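Local structure of Non-atp dependent l-selective hydantoinase (Arthrobacter aurescens, 1GKR) at residues His183-Thr188 with Lys283-Val288; Thr188-Leu193 with Ala210-Phe215; Phe215-Ala220 with Val240-Gly245. The protein hydrolyses five-membered cyclic hydantoins as a zinc-dependent cyclic amidase of the dihydropyrimidinase family, favouring aryl over alkyl derivatives, with an enantioselectivity that depends on the substrate. All coordinates share one frame; numbering follows the deposited sequence.

Interaction 1 (His183-Thr188 with Lys283-Val288). With ZN (zinc ion), chain E.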
loop_
_atom_site.group_PDB
_atom_site.type_symbol
_atom_site.label_atom_id
_atom_site.label_comp_id
_atom_site.label_asym_id
_atom_site.label_seq_id
_atom_site.Cartn_x
_atom_site.Cartn_y
_atom_site.Cartn_z
ATOM N N HIS A 183 -19.844 17.235 0.751
ATOM C CA HIS A 183 -20.118 16.904 -0.639
ATOM C C HIS A 183 -18.712 17.048 -1.215
ATOM O O HIS A 183 -18.174 18.160 -1.298
ATOM C CB HIS A 183 -21.058 17.936 -1.270
ATOM C CG HIS A 183 -21.283 17.724 -2.736
ATOM N ND1 HIS A 183 -22.522 17.420 -3.264
ATOM C CD2 HIS A 183 -20.422 17.762 -3.785
ATOM C CE1 HIS A 183 -22.416 17.279 -4.574
ATOM N NE2 HIS A 183 -21.152 17.479 -4.916
ATOM N N ALA A 184 -18.092 15.941 -1.595
ATOM C CA ALA A 184 -16.731 16.041 -2.091
ATOM C C ALA A 184 -16.505 16.030 -3.586
ATOM O O ALA A 184 -16.538 14.981 -4.221
ATOM C CB ALA A 184 -15.863 14.970 -1.442
ATOM N N GLU A 185 -16.271 17.215 -4.138
ATOM C CA GLU A 185 -15.941 17.368 -5.553
ATOM C C GLU A 185 -15.002 18.549 -5.641
ATOM O O GLU A 185 -14.891 19.321 -4.697
ATOM C CB GLU A 185 -17.179 17.611 -6.408
ATOM C CG GLU A 185 -18.029 16.369 -6.578
ATOM C CD GLU A 185 -19.016 16.499 -7.704
ATOM O OE1 GLU A 185 -20.123 17.045 -7.479
ATOM O OE2 GLU A 185 -18.666 16.064 -8.818
ATOM N N ASN A 186 -14.300 18.686 -6.754
ATOM C CA ASN A 186 -13.390 19.809 -6.892
ATOM C C ASN A 186 -14.072 20.895 -7.725
ATOM O O ASN A 186 -14.187 20.791 -8.947
ATOM C CB ASN A 186 -12.088 19.372 -7.552
ATOM C CG ASN A 186 -11.032 20.433 -7.458
ATOM O OD1 ASN A 186 -11.243 21.564 -7.889
ATOM N ND2 ASN A 186 -9.891 20.088 -6.878
ATOM N N GLU A 187 -14.533 21.934 -7.039
ATOM C CA GLU A 187 -15.240 23.040 -7.673
ATOM C C GLU A 187 -14.537 23.640 -8.877
ATOM O O GLU A 187 -15.100 23.767 -9.959
ATOM C CB GLU A 187 -15.482 24.136 -6.642
ATOM C CG GLU A 187 -16.050 25.394 -7.222
ATOM C CD GLU A 187 -17.092 26.013 -6.321
ATOM O OE1 GLU A 187 -18.220 25.464 -6.246
ATOM O OE2 GLU A 187 -16.780 27.044 -5.678
ATOM N N THR A 188 -13.288 24.002 -8.661
ATOM C CA THR A 188 -12.457 24.630 -9.660
ATOM C C THR A 188 -12.157 23.826 -10.912
ATOM O O THR A 188 -12.051 24.390 -11.997
ATOM C CB THR A 188 -11.172 25.070 -8.984
ATOM O OG1 THR A 188 -11.275 26.453 -8.666
ATOM C CG2 THR A 188 -10.003 24.838 -9.833
ATOM N N LYS A 283 -29.944 13.562 -13.816
ATOM C CA LYS A 283 -28.836 14.478 -13.601
ATOM C C LYS A 283 -28.723 14.786 -12.128
ATOM O O LYS A 283 -29.567 15.481 -11.561
ATOM C CB LYS A 283 -29.032 15.779 -14.360
ATOM C CG LYS A 283 -27.828 16.675 -14.248
ATOM C CD LYS A 283 -28.021 17.960 -15.004
ATOM C CE LYS A 283 -26.879 18.910 -14.743
ATOM N NZ LYS A 283 -27.139 20.214 -15.382
ATOM N N VAL A 284 -27.666 14.276 -11.512
ATOM C CA VAL A 284 -27.459 14.483 -10.094
ATOM C C VAL A 284 -25.961 14.763 -9.873
ATOM O O VAL A 284 -25.163 14.613 -10.799
ATOM C CB VAL A 284 -27.966 13.222 -9.354
ATOM C CG1 VAL A 284 -26.923 12.156 -9.380
ATOM C CG2 VAL A 284 -28.418 13.571 -7.954
ATOM N N ALA A 285 -25.564 15.204 -8.683
ATOM C CA ALA A 285 -24.140 15.486 -8.443
ATOM C C ALA A 285 -23.694 14.888 -7.138
ATOM O O ALA A 285 -24.286 15.177 -6.095
ATOM C CB ALA A 285 -23.890 16.961 -8.406
ATOM N N PRO A 286 -22.639 14.057 -7.168
ATOM C CA PRO A 286 -21.839 13.642 -8.328
ATOM C C PRO A 286 -22.667 12.875 -9.346
ATOM O O PRO A 286 -23.695 12.290 -9.011
ATOM C CB PRO A 286 -20.778 12.729 -7.725
ATOM C CG PRO A 286 -20.756 13.092 -6.312
ATOM C CD PRO A 286 -22.187 13.348 -5.972
ATOM N N PRO A 287 -22.200 12.834 -10.601
ATOM C CA PRO A 287 -22.884 12.139 -11.695
ATOM C C PRO A 287 -22.997 10.636 -11.473
ATOM O O PRO A 287 -22.176 10.031 -10.768
ATOM C CB PRO A 287 -22.001 12.442 -12.901
ATOM C CG PRO A 287 -21.294 13.701 -12.527
ATOM C CD PRO A 287 -20.968 13.476 -11.087
ATOM N N VAL A 288 -24.022 10.038 -12.072
ATOM C CA VAL A 288 -24.196 8.598 -11.999
ATOM C C VAL A 288 -23.074 8.092 -12.889
ATOM O O VAL A 288 -22.762 8.705 -13.911
ATOM C CB VAL A 288 -25.540 8.172 -12.572
ATOM C CG1 VAL A 288 -25.593 6.671 -12.724
ATOM C CG2 VAL A 288 -26.641 8.635 -11.651
HETATM ZN ZN ZN E . -24.392 16.893 -2.614
#

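Interaction 2 (Thr188-Leu193 with Ala210-Phe215)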
loop_
_atom_site.group_PDB
_atom_site.type_symbol
_atom_site.label_atom_id
_atom_site.label_comp_id
_atom_site.label_asym_id
_atom_site.label_seq_id
_atom_site.Cartn_x
_atom_site.Cartn_y
_atom_site.Cartn_z
ATOM N N THR A 188 -13.288 24.002 -8.661
ATOM C CA THR A 188 -12.457 24.630 -9.660
ATOM C C THR A 188 -12.157 23.826 -10.912
ATOM O O THR A 188 -12.051 24.390 -11.997
ATOM C CB THR A 188 -11.172 25.070 -8.984
ATOM O OG1 THR A 188 -11.275 26.453 -8.666
ATOM C CG2 THR A 188 -10.003 24.838 -9.833
ATOM N N ILE A 189 -12.004 22.515 -10.761
ATOM C CA ILE A 189 -11.723 21.650 -11.900
ATOM C C ILE A 189 -13.000 21.462 -12.693
ATOM O O ILE A 189 -12.981 21.440 -13.922
ATOM C CB ILE A 189 -11.186 20.285 -11.439
ATOM C CG1 ILE A 189 -9.730 20.450 -10.989
ATOM C CG2 ILE A 189 -11.312 19.250 -12.563
ATOM C CD1 ILE A 189 -9.183 19.263 -10.243
ATOM N N ILE A 190 -14.117 21.341 -11.988
ATOM C CA ILE A 190 -15.391 21.186 -12.659
ATOM C C ILE A 190 -15.624 22.400 -13.549
ATOM O O ILE A 190 -16.028 22.256 -14.701
ATOM C CB ILE A 190 -16.533 21.043 -11.659
ATOM C CG1 ILE A 190 -16.401 19.704 -10.946
ATOM C CG2 ILE A 190 -17.863 21.108 -12.373
ATOM C CD1 ILE A 190 -17.452 19.456 -9.898
ATOM N N GLN A 191 -15.356 23.595 -13.033
ATOM C CA GLN A 191 -15.538 24.799 -13.834
ATOM C C GLN A 191 -14.677 24.760 -15.087
ATOM O O GLN A 191 -15.164 25.031 -16.187
ATOM C CB GLN A 191 -15.166 26.040 -13.041
ATOM C CG GLN A 191 -16.106 26.370 -11.916
ATOM C CD GLN A 191 -15.643 27.583 -11.133
ATOM O OE1 GLN A 191 -16.163 27.870 -10.054
ATOM N NE2 GLN A 191 -14.657 28.307 -11.674
ATOM N N ALA A 192 -13.399 24.428 -14.924
ATOM C CA ALA A 192 -12.490 24.368 -16.062
ATOM C C ALA A 192 -12.979 23.365 -17.094
ATOM O O ALA A 192 -13.035 23.667 -18.288
ATOM C CB ALA A 192 -11.088 24.004 -15.608
ATOM N N LEU A 193 -13.332 22.171 -16.642
ATOM C CA LEU A 193 -13.817 21.165 -17.564
ATOM C C LEU A 193 -15.126 21.596 -18.243
ATOM O O LEU A 193 -15.333 21.320 -19.424
ATOM C CB LEU A 193 -14.005 19.842 -16.831
ATOM C CG LEU A 193 -12.696 19.223 -16.365
ATOM C CD1 LEU A 193 -12.992 17.994 -15.548
ATOM C CD2 LEU A 193 -11.836 18.881 -17.568
ATOM N N ALA A 210 -18.846 13.892 -18.026
ATOM C CA ALA A 210 -17.442 14.167 -18.299
ATOM C C ALA A 210 -16.946 15.449 -17.665
ATOM O O ALA A 210 -15.751 15.582 -17.421
ATOM C CB ALA A 210 -17.201 14.216 -19.782
ATOM N N SER A 211 -17.852 16.390 -17.404
ATOM C CA SER A 211 -17.460 17.666 -16.803
ATOM C C SER A 211 -17.176 17.536 -15.302
ATOM O O SER A 211 -16.570 18.422 -14.696
ATOM C CB SER A 211 -18.532 18.741 -17.061
ATOM O OG SER A 211 -19.730 18.489 -16.350
ATOM N N GLN A 212 -17.612 16.431 -14.708
ATOM C CA GLN A 212 -17.379 16.174 -13.290
ATOM C C GLN A 212 -16.942 14.722 -13.177
ATOM O O GLN A 212 -17.591 13.927 -12.518
ATOM C CB GLN A 212 -18.661 16.400 -12.492
ATOM C CG GLN A 212 -19.289 17.770 -12.734
ATOM C CD GLN A 212 -20.444 18.092 -11.789
ATOM O OE1 GLN A 212 -21.222 19.009 -12.043
ATOM N NE2 GLN A 212 -20.551 17.351 -10.693
ATOM N N PRO A 213 -15.823 14.364 -13.829
ATOM C CA PRO A 213 -15.256 13.009 -13.844
ATOM C C PRO A 213 -14.899 12.434 -12.484
ATOM O O PRO A 213 -14.845 13.163 -11.493
ATOM C CB PRO A 213 -14.036 13.155 -14.758
ATOM C CG PRO A 213 -13.618 14.557 -14.533
ATOM C CD PRO A 213 -14.927 15.307 -14.522
ATOM N N VAL A 214 -14.643 11.129 -12.438
ATOM C CA VAL A 214 -14.316 10.496 -11.171
ATOM C C VAL A 214 -13.002 10.994 -10.589
ATOM O O VAL A 214 -12.883 11.140 -9.371
ATOM C CB VAL A 214 -14.240 8.940 -11.269
ATOM C CG1 VAL A 214 -15.430 8.400 -12.009
ATOM C CG2 VAL A 214 -12.986 8.524 -11.940
ATOM N N PHE A 215 -12.022 11.284 -11.442
ATOM C CA PHE A 215 -10.736 11.710 -10.918
ATOM C C PHE A 215 -10.848 12.949 -10.041
ATOM O O PHE A 215 -10.104 13.084 -9.067
ATOM C CB PHE A 215 -9.718 11.878 -12.052
ATOM C CG PHE A 215 -9.621 13.261 -12.603
ATOM C CD1 PHE A 215 -8.935 14.254 -11.909
ATOM C CD2 PHE A 215 -10.178 13.567 -13.838
ATOM C CE1 PHE A 215 -8.798 15.536 -12.436
ATOM C CE2 PHE A 215 -10.052 14.850 -14.382
ATOM C CZ PHE A 215 -9.361 15.836 -13.680
#

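Interaction 3 (Phe215-Ala220 with Val240-Gly245)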
loop_
_atom_site.group_PDB
_atom_site.type_symbol
_atom_site.label_atom_id
_atom_site.label_comp_id
_atom_site.label_asym_id
_atom_site.label_seq_id
_atom_site.Cartn_x
_atom_site.Cartn_y
_atom_site.Cartn_z
ATOM N N PHE A 215 -12.022 11.284 -11.442
ATOM C CA PHE A 215 -10.736 11.710 -10.918
ATOM C C PHE A 215 -10.848 12.949 -10.041
ATOM O O PHE A 215 -10.104 13.084 -9.067
ATOM C CB PHE A 215 -9.718 11.878 -12.052
ATOM C CG PHE A 215 -9.621 13.261 -12.603
ATOM C CD1 PHE A 215 -8.935 14.254 -11.909
ATOM C CD2 PHE A 215 -10.178 13.567 -13.838
ATOM C CE1 PHE A 215 -8.798 15.536 -12.436
ATOM C CE2 PHE A 215 -10.052 14.850 -14.382
ATOM C CZ PHE A 215 -9.361 15.836 -13.680
ATOM N N GLN A 216 -11.784 13.844 -10.345
ATOM C CA GLN A 216 -11.920 15.023 -9.497
ATOM C C GLN A 216 -12.748 14.696 -8.258
ATOM O O GLN A 216 -12.497 15.239 -7.181
ATOM C CB GLN A 216 -12.494 16.230 -10.269
ATOM C CG GLN A 216 -13.876 16.096 -10.869
ATOM C CD GLN A 216 -14.975 16.315 -9.859
ATOM O OE1 GLN A 216 -14.860 17.159 -8.967
ATOM N NE2 GLN A 216 -16.064 15.568 -10.003
ATOM N N GLU A 217 -13.713 13.788 -8.384
ATOM C CA GLU A 217 -14.508 13.420 -7.218
ATOM C C GLU A 217 -13.570 12.739 -6.237
ATOM O O GLU A 217 -13.584 13.002 -5.033
ATOM C CB GLU A 217 -15.623 12.439 -7.586
ATOM C CG GLU A 217 -16.363 11.887 -6.374
ATOM C CD GLU A 217 -17.465 10.917 -6.747
ATOM O OE1 GLU A 217 -17.392 10.298 -7.820
ATOM O OE2 GLU A 217 -18.412 10.744 -5.962
ATOM N N ASN A 218 -12.739 11.856 -6.765
ATOM C CA ASN A 218 -11.817 11.127 -5.924
ATOM C C ASN A 218 -10.715 11.990 -5.331
ATOM O O ASN A 218 -10.217 11.703 -4.250
ATOM C CB ASN A 218 -11.258 9.947 -6.707
ATOM C CG ASN A 218 -12.309 8.869 -6.945
ATOM O OD1 ASN A 218 -12.116 7.969 -7.762
ATOM N ND2 ASN A 218 -13.423 8.954 -6.221
ATOM N N GLU A 219 -10.340 13.056 -6.021
ATOM C CA GLU A 219 -9.317 13.939 -5.483
ATOM C C GLU A 219 -9.898 14.620 -4.241
ATOM O O GLU A 219 -9.233 14.739 -3.208
ATOM C CB GLU A 219 -8.922 14.981 -6.527
ATOM C CG GLU A 219 -7.860 15.978 -6.077
ATOM C CD GLU A 219 -8.408 17.065 -5.151
ATOM O OE1 GLU A 219 -9.500 17.594 -5.456
ATOM O OE2 GLU A 219 -7.748 17.403 -4.132
ATOM N N ALA A 220 -11.149 15.057 -4.337
ATOM C CA ALA A 220 -11.794 15.726 -3.219
ATOM C C ALA A 220 -11.921 14.769 -2.037
ATOM O O ALA A 220 -11.743 15.161 -0.875
ATOM C CB ALA A 220 -13.161 16.236 -3.634
ATOM N N VAL A 240 -21.178 8.875 -2.577
ATOM C CA VAL A 240 -19.972 8.491 -3.303
ATOM C C VAL A 240 -20.483 7.699 -4.509
ATOM O O VAL A 240 -21.150 6.672 -4.352
ATOM C CB VAL A 240 -19.073 7.619 -2.434
ATOM C CG1 VAL A 240 -17.926 7.050 -3.263
ATOM C CG2 VAL A 240 -18.538 8.455 -1.299
ATOM N N SER A 241 -20.161 8.178 -5.705
ATOM C CA SER A 241 -20.658 7.578 -6.940
ATOM C C SER A 241 -19.864 6.469 -7.597
ATOM O O SER A 241 -20.403 5.791 -8.470
ATOM C CB SER A 241 -20.811 8.654 -7.999
ATOM O OG SER A 241 -19.527 8.986 -8.512
ATOM N N ASN A 242 -18.602 6.290 -7.214
ATOM C CA ASN A 242 -17.775 5.290 -7.872
ATOM C C ASN A 242 -16.997 4.352 -6.954
ATOM O O ASN A 242 -16.611 4.722 -5.854
ATOM C CB ASN A 242 -16.819 6.007 -8.817
ATOM C CG ASN A 242 -15.694 6.697 -8.079
ATOM O OD1 ASN A 242 -14.697 6.068 -7.718
ATOM N ND2 ASN A 242 -15.853 7.990 -7.834
ATOM N N PRO A 243 -16.706 3.134 -7.435
ATOM C CA PRO A 243 -15.981 2.091 -6.705
ATOM C C PRO A 243 -14.649 2.520 -6.117
ATOM O O PRO A 243 -14.329 2.181 -4.970
ATOM C CB PRO A 243 -15.792 0.993 -7.752
ATOM C CG PRO A 243 -16.821 1.285 -8.798
ATOM C CD PRO A 243 -16.818 2.774 -8.860
ATOM N N ASP A 244 -13.860 3.248 -6.900
ATOM C CA ASP A 244 -12.555 3.681 -6.419
ATOM C C ASP A 244 -12.628 4.614 -5.220
ATOM O O ASP A 244 -11.765 4.570 -4.344
ATOM C CB ASP A 244 -11.755 4.337 -7.545
ATOM C CG ASP A 244 -11.444 3.372 -8.675
ATOM O OD1 ASP A 244 -11.119 2.202 -8.384
ATOM O OD2 ASP A 244 -11.515 3.781 -9.854
ATOM N N GLY A 245 -13.654 5.455 -5.178
ATOM C CA GLY A 245 -13.801 6.366 -4.064
ATOM C C GLY A 245 -14.184 5.590 -2.821
ATOM O O GLY A 245 -13.727 5.887 -1.707
#

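Interaction 1 (His183-Thr188 with Lys283-Val288)
Glu185 and Pro286 mark the closest approach of the two backbones, their CA atoms 7.5 Å apart, and no hydrogen bond crosses between 183-188 and 283-288: side chains fill the interval. His183 carries the metal end. With CG anti to the backbone N (chi1 175°), the ring of His183 presents ND1 to a zinc ion at 2.0 Å. The far nitrogen of the same ring is held as well. NE2 donates to Glu185 OE1 over 2.8 Å in a nearly straight bond (170°), which lies in the ring plane and uses the anti lone pair of the carboxylate oxygen. Metal on one nitrogen and carboxylate on the other fix the rotation of the ring, so Glu185 acts as a second-shell residue positioning a first-shell ligand. This is the binuclear zinc centre of the amidohydrolase superfamily, built at the C-terminal ends of the strands of a TIM barrel; His183 directly follows strand 179-182, and His239 and the carbamate of carboxylated Lys147 complete the coordination of this zinc. The loop 283-288 packs beside the pair. Ala285 O comes within 3.2 Å of His183 CE1, approaching obliquely, while Ala285 CB rests 3.9 Å from Glu185 OE1. A cis peptide bond joins Ala285 to Pro286, and the side chains of Glu185 and Pro286 meet at a slant, Glu185 CD to Pro286 CG 4.1 Å. Pro287 CD adds a more marginal touch, 4.1 Å from Glu185 OE2. That second oxygen is not left to apolar neighbours, for side-chain amides outside the two segments donate to it. Pro286 also touches His239 and Glu217 of helix 214-231.

Interaction 2 (Thr188-Leu193 with Ala210-Phe215)
The first turns of helix 187-199 present Ile189, Ile190 and Leu193 to the corner where helix 205-211 gives way to helix 214-231. The two backbones come close here, Leu193 CA lying 5.1 Å from Ser211 CA, yet no hydrogen bond joins them and the contact is mainly apolar. Leu193 points its CD1 methyl at the ring of Pro213, meeting CD at 3.5 Å, while its CB sits 3.6 Å from Ser211 O. Ile190 grips the aliphatic part of Gln212 with both branches: CG2, anti to the backbone N, reaches Gln212 CG at 3.6 Å, and CD1 lies 3.8 Å from Gln212 CD. The extended glutamine runs obliquely past the isoleucine, its NE2 bonded to Glu185. One residue before Ile190, Ile189 CG2 approaches Phe215 CZ at 4.1 Å, an oblique meeting; the same phenylalanine ring also meets Phe167 of a neighbouring subunit. Pro213 stands at the N-cap of helix 214-231. The arrangement is that of a helical elaboration in a beta-alpha loop of a TIM barrel: two extra helices inserted between strand 179-182 and helix 214-231, folded back against the start of the latter.

Interaction 3 (Phe215-Ala220 with Val240-Gly245)
Glu217 reaches from helix 214-231 into the loop ahead of helix 243-254, and its carboxylate is gripped from several directions by Ser241 and Asn242. An extended chain, with CG anti to the backbone N (chi1 172°), brings it there. OE1 accepts from Ser241 OG at 2.6 Å on its syn lone pair, and from Asn242 ND2 at 2.8 Å, a bent bond arriving from 63° above the carboxylate plane. OE2 takes the backbone N of Ser241 at 3.1 Å, almost straight at 175°. Arg289 adds a salt bridge to OE1, so this buried carboxylate is probably well compensated. Replacing Glu217 with an alanine would probably leave Ser241 N, Ser241 OG and Asn242 ND2 without this acceptor and Arg289 without this mate. Beside the carboxylate the two helices come close where a side chain is lacking, Asn218 CA lying 5.5 Å from Gly245 CA. The looser side is at Asp244, partly exposed at the margin, where little is buried and the carboxylate turns to Arg296. Asn242 serves both ends of the contact: while ND2 holds Glu217, OD1 accepts from Gly245 N at 2.8 Å, the side-chain N-cap that opens helix 243-254, one of the successive helices outside an alpha/beta barrel.

In the fold
Interactions 1 and 2 follow one another on helix 187-199 through Thr188, and interactions 2 and 3 meet at Phe215 on helix 214-231. The centre of interaction 1 lies about 8 Å from that of interaction 2 and about 9 Å from that of interaction 3; the latter two centres are about 12 Å apart. Glu185, the partner of a zinc ligand in interaction 1, is tied to interaction 2 by its OE2 to Gln212 NE2 at 3.0 Å. Interaction 3 reaches the same segment through Asn186 N to Gln216 OE1, 2.7 Å. His183 binds zinc directly, whereas the side chains of Gln212 and Glu217 are each about 9 Å from a zinc ion. All three contacts also touch a second subunit.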